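Local coordinates for protein hyaluronidase (Thermobaculum terrenum, PDB 5DIY) that probably removes N-acetylglucosamine from glycosylated proteins as a family 84 glycoside hydrolase, an O-GlcNAc hydrolase with hexosaminidase activity, at residues Y38-K43 with F78-S83; I114-D119 with P159-C164. One frame throughout, in Å; residues are numbered along the deposited sequence.

Contact 1 pairs strand 37-40 with strand 77-82, contact 2 pairs strand 113-117 with strand 160-164, and their centres lie about 9 Å apart. Together they illustrate how a (beta/alpha)8 barrel assembles its active site at the carboxyl ends of its strands. Strands 77-82 and 113-117 are themselves neighbours: Phe-80 O lies 2.7 Å from Gly-115 N, and Ala-81 CB packs 3.4 Å from Phe-117 CE2. Each contact sends one charged residue to the N-acetylglucosamine, Lys-43 from contact 1 and Asp-119 from contact 2, and the two form a salt bridge beside the sugar. Asn-120, the altered residue at the predicted proton-donor position, directly follows Asp-119.

Contact 1: Y38-K43 with F78-S83; sequences YIYAPK and FTFAIS. With NAG (2-acetamido-2-deoxy-beta-D-glucopyranose), chain E.
Tyr-38 and Phe-78 stand side by side and point the same way, their rings meeting obliquely with planes at 51° and centroids 5.5 Å apart. The closest atoms are Tyr-38 CE2 and Phe-78 CE2, at 3.6 Å, and the phenylalanine carbon lies at the edge of the tyrosine ring, near its plane. In Phe-78 the ring is swung opposite the backbone N (chi1 -175°), beside the carbonyl carbon and forward along the strand, where its CZ reaches Tyr-40 CB at 3.9 Å. With only an alanine in place of Phe-78, the Tyr-38 ring would probably lose its neighbour across the strands, leaving a gap beside Tyr-38 and Tyr-40. Tyr-40 runs alongside Phe-80 in turn, more loosely, with CD2 of Tyr-40 4.1 Å from Phe-80 CD1, while Pro-42 CD sits over the centre of one face of the Tyr-40 ring. The other side of the sheet carries smaller groups: Ile-39 CG1 lies against Thr-79 CB, and its CG2 against Ala-81 CB. Three parallel-strand hydrogen bonds fix this register, from Thr-79 N to Tyr-38 O, Tyr-40 N to Thr-79 O and Ala-81 N to Tyr-40 O. A water joins Tyr-38 O to Thr-79 OG1, which is also hydrogen-bonded to Ser-113 OG. Beyond the strand end, Lys-43, its chain bent at chi2 and chi4, brings NZ within 3.0 Å of O3 of the N-acetylglucosamine as a hydrogen-bond donor. The pairing is one step of a right-handed beta-alpha-beta crossover in the barrel: helix 58-73 connects the strands and packs on Phe-78 through Leu-67, Ile-68 and Ala-71. Helix 20-32 touches Tyr-38 and Tyr-40 with Arg-23, while Phe-117 of strand 113-117 meets Ile-39 and Ala-81 on the opposite side of the sheet.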
# COMPACT_ATOMS: atom_id res chain seq x y z
N TYR C 38 18.36 0.22 -0.58
CA TYR C 38 17.45 -0.89 -0.31
C TYR C 38 17.63 -1.37 1.11
O TYR C 38 18.76 -1.57 1.55
CB TYR C 38 17.73 -2.05 -1.27
CG TYR C 38 17.03 -3.34 -0.92
CD1 TYR C 38 15.68 -3.53 -1.23
CD2 TYR C 38 17.72 -4.38 -0.29
CE1 TYR C 38 15.04 -4.71 -0.91
CE2 TYR C 38 17.08 -5.57 0.04
CZ TYR C 38 15.74 -5.73 -0.29
OH TYR C 38 15.11 -6.91 0.03
N ILE C 39 16.52 -1.57 1.82
CA ILE C 39 16.53 -2.18 3.15
C ILE C 39 15.87 -3.55 3.11
O ILE C 39 14.71 -3.68 2.70
CB ILE C 39 15.84 -1.30 4.22
CG1 ILE C 39 16.65 -0.01 4.45
CG2 ILE C 39 15.72 -2.05 5.54
CD1 ILE C 39 15.87 1.10 5.12
N TYR C 40 16.61 -4.56 3.55
CA TYR C 40 16.07 -5.90 3.73
C TYR C 40 15.39 -6.00 5.09
O TYR C 40 16.07 -5.94 6.12
CB TYR C 40 17.18 -6.95 3.63
CG TYR C 40 16.67 -8.35 3.78
CD1 TYR C 40 16.20 -9.06 2.68
CD2 TYR C 40 16.62 -8.96 5.03
CE1 TYR C 40 15.71 -10.34 2.81
CE2 TYR C 40 16.13 -10.25 5.17
CZ TYR C 40 15.68 -10.94 4.05
OH TYR C 40 15.19 -12.21 4.17
N ALA C 41 14.06 -6.13 5.09
CA ALA C 41 13.30 -6.27 6.34
C ALA C 41 11.93 -6.96 6.22
O ALA C 41 10.96 -6.50 6.82
CB ALA C 41 13.12 -4.89 6.96
N PRO C 42 11.83 -8.06 5.44
CA PRO C 42 10.51 -8.70 5.33
C PRO C 42 10.05 -9.28 6.66
O PRO C 42 10.80 -10.04 7.29
CB PRO C 42 10.73 -9.81 4.29
CG PRO C 42 12.19 -10.09 4.34
CD PRO C 42 12.85 -8.78 4.66
N LYS C 43 8.84 -8.91 7.08
CA LYS C 43 8.30 -9.31 8.39
C LYS C 43 8.15 -10.82 8.54
O LYS C 43 8.29 -11.33 9.64
CB LYS C 43 6.95 -8.63 8.67
CG LYS C 43 7.03 -7.15 9.05
CD LYS C 43 7.46 -6.95 10.50
CE LYS C 43 7.23 -5.52 10.98
NZ LYS C 43 7.98 -4.50 10.20
N PHE C 78 22.95 -1.42 0.20
CA PHE C 78 22.18 -2.49 0.82
C PHE C 78 22.25 -2.35 2.34
O PHE C 78 23.34 -2.32 2.91
CB PHE C 78 22.74 -3.85 0.40
CG PHE C 78 21.95 -5.04 0.89
CD1 PHE C 78 22.04 -5.48 2.21
CD2 PHE C 78 21.15 -5.77 0.00
CE1 PHE C 78 21.33 -6.59 2.64
CE2 PHE C 78 20.43 -6.87 0.43
CZ PHE C 78 20.53 -7.29 1.75
N THR C 79 21.08 -2.27 2.98
CA THR C 79 20.97 -2.26 4.43
C THR C 79 20.30 -3.55 4.90
O THR C 79 19.23 -3.90 4.42
CB THR C 79 20.15 -1.05 4.91
OG1 THR C 79 20.84 0.16 4.57
CG2 THR C 79 19.92 -1.07 6.44
N PHE C 80 20.95 -4.24 5.83
CA PHE C 80 20.36 -5.40 6.49
C PHE C 80 19.68 -4.90 7.75
O PHE C 80 20.32 -4.25 8.58
CB PHE C 80 21.43 -6.43 6.86
CG PHE C 80 20.88 -7.58 7.67
CD1 PHE C 80 20.19 -8.61 7.05
CD2 PHE C 80 21.02 -7.60 9.05
CE1 PHE C 80 19.66 -9.65 7.80
CE2 PHE C 80 20.50 -8.64 9.80
CZ PHE C 80 19.82 -9.67 9.18
N ALA C 81 18.39 -5.19 7.89
CA ALA C 81 17.67 -4.85 9.12
C ALA C 81 17.34 -6.08 9.96
O ALA C 81 17.19 -7.18 9.44
CB ALA C 81 16.40 -4.07 8.81
N ILE C 82 17.23 -5.84 11.27
CA ILE C 82 16.88 -6.85 12.26
C ILE C 82 15.83 -6.23 13.20
O ILE C 82 15.86 -5.02 13.44
CB ILE C 82 18.16 -7.34 13.01
CG1 ILE C 82 17.87 -8.57 13.89
CG2 ILE C 82 18.81 -6.23 13.83
CD1 ILE C 82 17.81 -9.87 13.11
N SER C 83 14.90 -7.05 13.68
CA SER C 83 13.81 -6.61 14.54
C SER C 83 13.76 -7.49 15.80
O SER C 83 13.08 -8.52 15.80
CB SER C 83 12.48 -6.67 13.79
OG SER C 83 12.53 -5.87 12.63
C1 NAG E . 3.26 -1.35 9.99
C2 NAG E . 4.66 -1.97 9.79
C3 NAG E . 4.95 -2.40 8.35
C4 NAG E . 3.66 -2.69 7.61
C5 NAG E . 2.84 -1.41 7.54
C6 NAG E . 1.50 -1.59 6.82
C7 NAG E . 5.96 0.13 9.88
C8 NAG E . 7.11 0.82 10.56
N2 NAG E . 5.71 -1.11 10.31
O3 NAG E . 5.79 -3.56 8.37
O4 NAG E . 3.93 -3.11 6.27
O5 NAG E . 2.64 -0.81 8.82
O6 NAG E . 0.73 -2.66 7.38
O7 NAG E . 5.30 0.69 9.01
O HOH W 1 19.92 1.28 2.31
O HOH W 2 9.99 -4.90 12.50

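Contact 2: I114-D119 with P159-C164; sequences IGIFFD and PQIIMC. With NAG (2-acetamido-2-deoxy-beta-D-glucopyranose), chain E.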
# COMPACT_ATOMS: atom_id res chain seq x y z
N ILE C 114 23.09 -0.85 8.89
CA ILE C 114 22.34 -1.85 9.63
C ILE C 114 21.05 -1.20 10.12
O ILE C 114 21.08 -0.10 10.68
CB ILE C 114 23.15 -2.40 10.82
CG1 ILE C 114 24.46 -3.07 10.34
CG2 ILE C 114 22.32 -3.38 11.66
CD1 ILE C 114 24.29 -4.36 9.57
N GLY C 115 19.93 -1.88 9.90
CA GLY C 115 18.63 -1.46 10.42
C GLY C 115 18.31 -2.18 11.71
O GLY C 115 18.44 -3.40 11.78
N ILE C 116 17.90 -1.45 12.74
CA ILE C 116 17.44 -2.07 14.00
C ILE C 116 16.07 -1.50 14.33
O ILE C 116 15.95 -0.35 14.77
CB ILE C 116 18.45 -1.88 15.16
CG1 ILE C 116 19.85 -2.33 14.73
CG2 ILE C 116 18.00 -2.68 16.38
CD1 ILE C 116 20.91 -2.22 15.80
N PHE C 117 15.02 -2.30 14.12
CA PHE C 117 13.64 -1.80 14.17
C PHE C 117 12.90 -2.26 15.41
O PHE C 117 13.07 -3.40 15.84
CB PHE C 117 12.85 -2.20 12.92
CG PHE C 117 13.47 -1.77 11.61
CD1 PHE C 117 14.36 -0.69 11.52
CD2 PHE C 117 13.13 -2.44 10.44
CE1 PHE C 117 14.90 -0.32 10.31
CE2 PHE C 117 13.68 -2.06 9.22
CZ PHE C 117 14.56 -1.01 9.15
N PHE C 118 12.08 -1.36 15.98
CA PHE C 118 11.27 -1.62 17.17
C PHE C 118 9.79 -1.28 16.94
O PHE C 118 9.06 -0.99 17.89
CB PHE C 118 11.83 -0.83 18.36
CG PHE C 118 13.26 -1.14 18.67
CD1 PHE C 118 13.60 -2.24 19.45
CD2 PHE C 118 14.28 -0.36 18.15
CE1 PHE C 118 14.92 -2.55 19.71
CE2 PHE C 118 15.61 -0.66 18.41
CZ PHE C 118 15.93 -1.75 19.20
N ASP C 119 9.36 -1.31 15.68
CA ASP C 119 7.94 -1.15 15.35
C ASP C 119 7.13 -2.39 15.74
O ASP C 119 7.64 -3.50 15.67
CB ASP C 119 7.75 -0.86 13.86
CG ASP C 119 8.34 -1.94 12.96
OD1 ASP C 119 9.55 -2.20 13.07
OD2 ASP C 119 7.59 -2.50 12.14
N PRO C 159 30.33 2.86 10.31
CA PRO C 159 29.06 2.15 10.42
C PRO C 159 27.91 3.15 10.51
O PRO C 159 28.12 4.30 10.92
CB PRO C 159 29.21 1.38 11.73
CG PRO C 159 30.12 2.22 12.55
CD PRO C 159 31.10 2.82 11.57
N GLN C 160 26.73 2.71 10.09
CA GLN C 160 25.53 3.53 10.13
C GLN C 160 24.38 2.69 10.61
O GLN C 160 24.19 1.57 10.13
CB GLN C 160 25.20 4.08 8.74
CG GLN C 160 26.09 5.24 8.33
CD GLN C 160 25.87 5.67 6.90
OE1 GLN C 160 25.50 4.87 6.04
NE2 GLN C 160 26.10 6.95 6.63
N ILE C 161 23.64 3.22 11.58
CA ILE C 161 22.45 2.57 12.07
C ILE C 161 21.25 3.45 11.71
O ILE C 161 21.26 4.66 11.90
CB ILE C 161 22.50 2.32 13.60
CG1 ILE C 161 23.61 1.32 13.93
CG2 ILE C 161 21.15 1.78 14.10
CD1 ILE C 161 23.95 1.24 15.41
N ILE C 162 20.21 2.80 11.19
CA ILE C 162 18.90 3.40 11.06
C ILE C 162 17.98 2.60 11.98
O ILE C 162 18.00 1.37 11.97
CB ILE C 162 18.41 3.47 9.58
CG1 ILE C 162 17.05 4.20 9.50
CG2 ILE C 162 18.31 2.10 8.93
CD1 ILE C 162 16.73 4.73 8.13
N MET C 163 17.22 3.30 12.81
CA MET C 163 16.32 2.63 13.74
C MET C 163 14.89 3.03 13.44
O MET C 163 14.63 4.12 12.93
CB MET C 163 16.70 2.94 15.20
CG MET C 163 16.36 4.34 15.72
SD MET C 163 14.68 4.54 16.36
CE MET C 163 14.73 3.54 17.85
N CYS C 164 13.96 2.12 13.74
CA CYS C 164 12.53 2.42 13.68
C CYS C 164 12.02 2.48 15.11
O CYS C 164 12.16 1.50 15.85
CB CYS C 164 11.75 1.38 12.88
SG CYS C 164 10.02 1.87 12.60
C1 NAG E . 3.26 -1.35 9.99
C2 NAG E . 4.66 -1.97 9.79
C3 NAG E . 4.95 -2.40 8.35
C4 NAG E . 3.66 -2.69 7.61
C5 NAG E . 2.84 -1.41 7.54
C6 NAG E . 1.50 -1.59 6.82
C7 NAG E . 5.96 0.13 9.88
C8 NAG E . 7.11 0.82 10.56
N2 NAG E . 5.71 -1.11 10.31
O3 NAG E . 5.79 -3.56 8.37
O4 NAG E . 3.93 -3.11 6.27
O5 NAG E . 2.64 -0.81 8.82
O6 NAG E . 0.73 -2.66 7.38
O7 NAG E . 5.30 0.69 9.01
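Phe-117 and Cys-164 form the close-packed end of this parallel pairing, and side-chain contacts thin out toward Gln-160. The Phe-117 ring meets Cys-164 obliquely, CD1 of Phe-117 lying 3.6 Å from Cys-164 CB. Its CG stands opposite the carbonyl carbon (chi1 -56°), which turns the ring back toward Gly-115; a beta carbon there would come 3.0 Å from Phe-117 CZ. Across from that glycine, Ile-162 CG2 lies 3.9 Å from Gly-115 CA. Cys-164 SG touches Asp-119 CB and also C8, the acetyl methyl of the N-acetylglucosamine, at 3.7 Å. Asp-119 OD2 accepts the sugar's N2-H at 3.0 Å in a nearly straight bond (166°); the same oxygen has a salt-bridge partner in Lys-43, so two donors hold this carboxylate. On the side of Ile-116, Ile-161 and Met-163 the packing is looser: Ile-116 CD1 and Ile-161 CG2 are no closer than 4.4 Å. Just past the strand end Phe-118 crosses Met-163 at about a right angle, Met-163 CE coming 3.9 Å from Phe-118 CD2. At the far end, the tip of the partly exposed Gln-160 side chain leads off from strand 113-117, and its backbone O takes the Ile-114 N-H. Four further backbone bonds follow, the one from Cys-164 N to Ile-116 O weak. Strand 77-82 borders Gly-115 and Phe-117 on one edge, and strand 189-192 continues the barrel beyond strand 160-164. Helix 137-153 packs on the outside against Ile-161 and Met-163 through Leu-149 and Leu-145, while on the inside Phe-117 meets Trp-221.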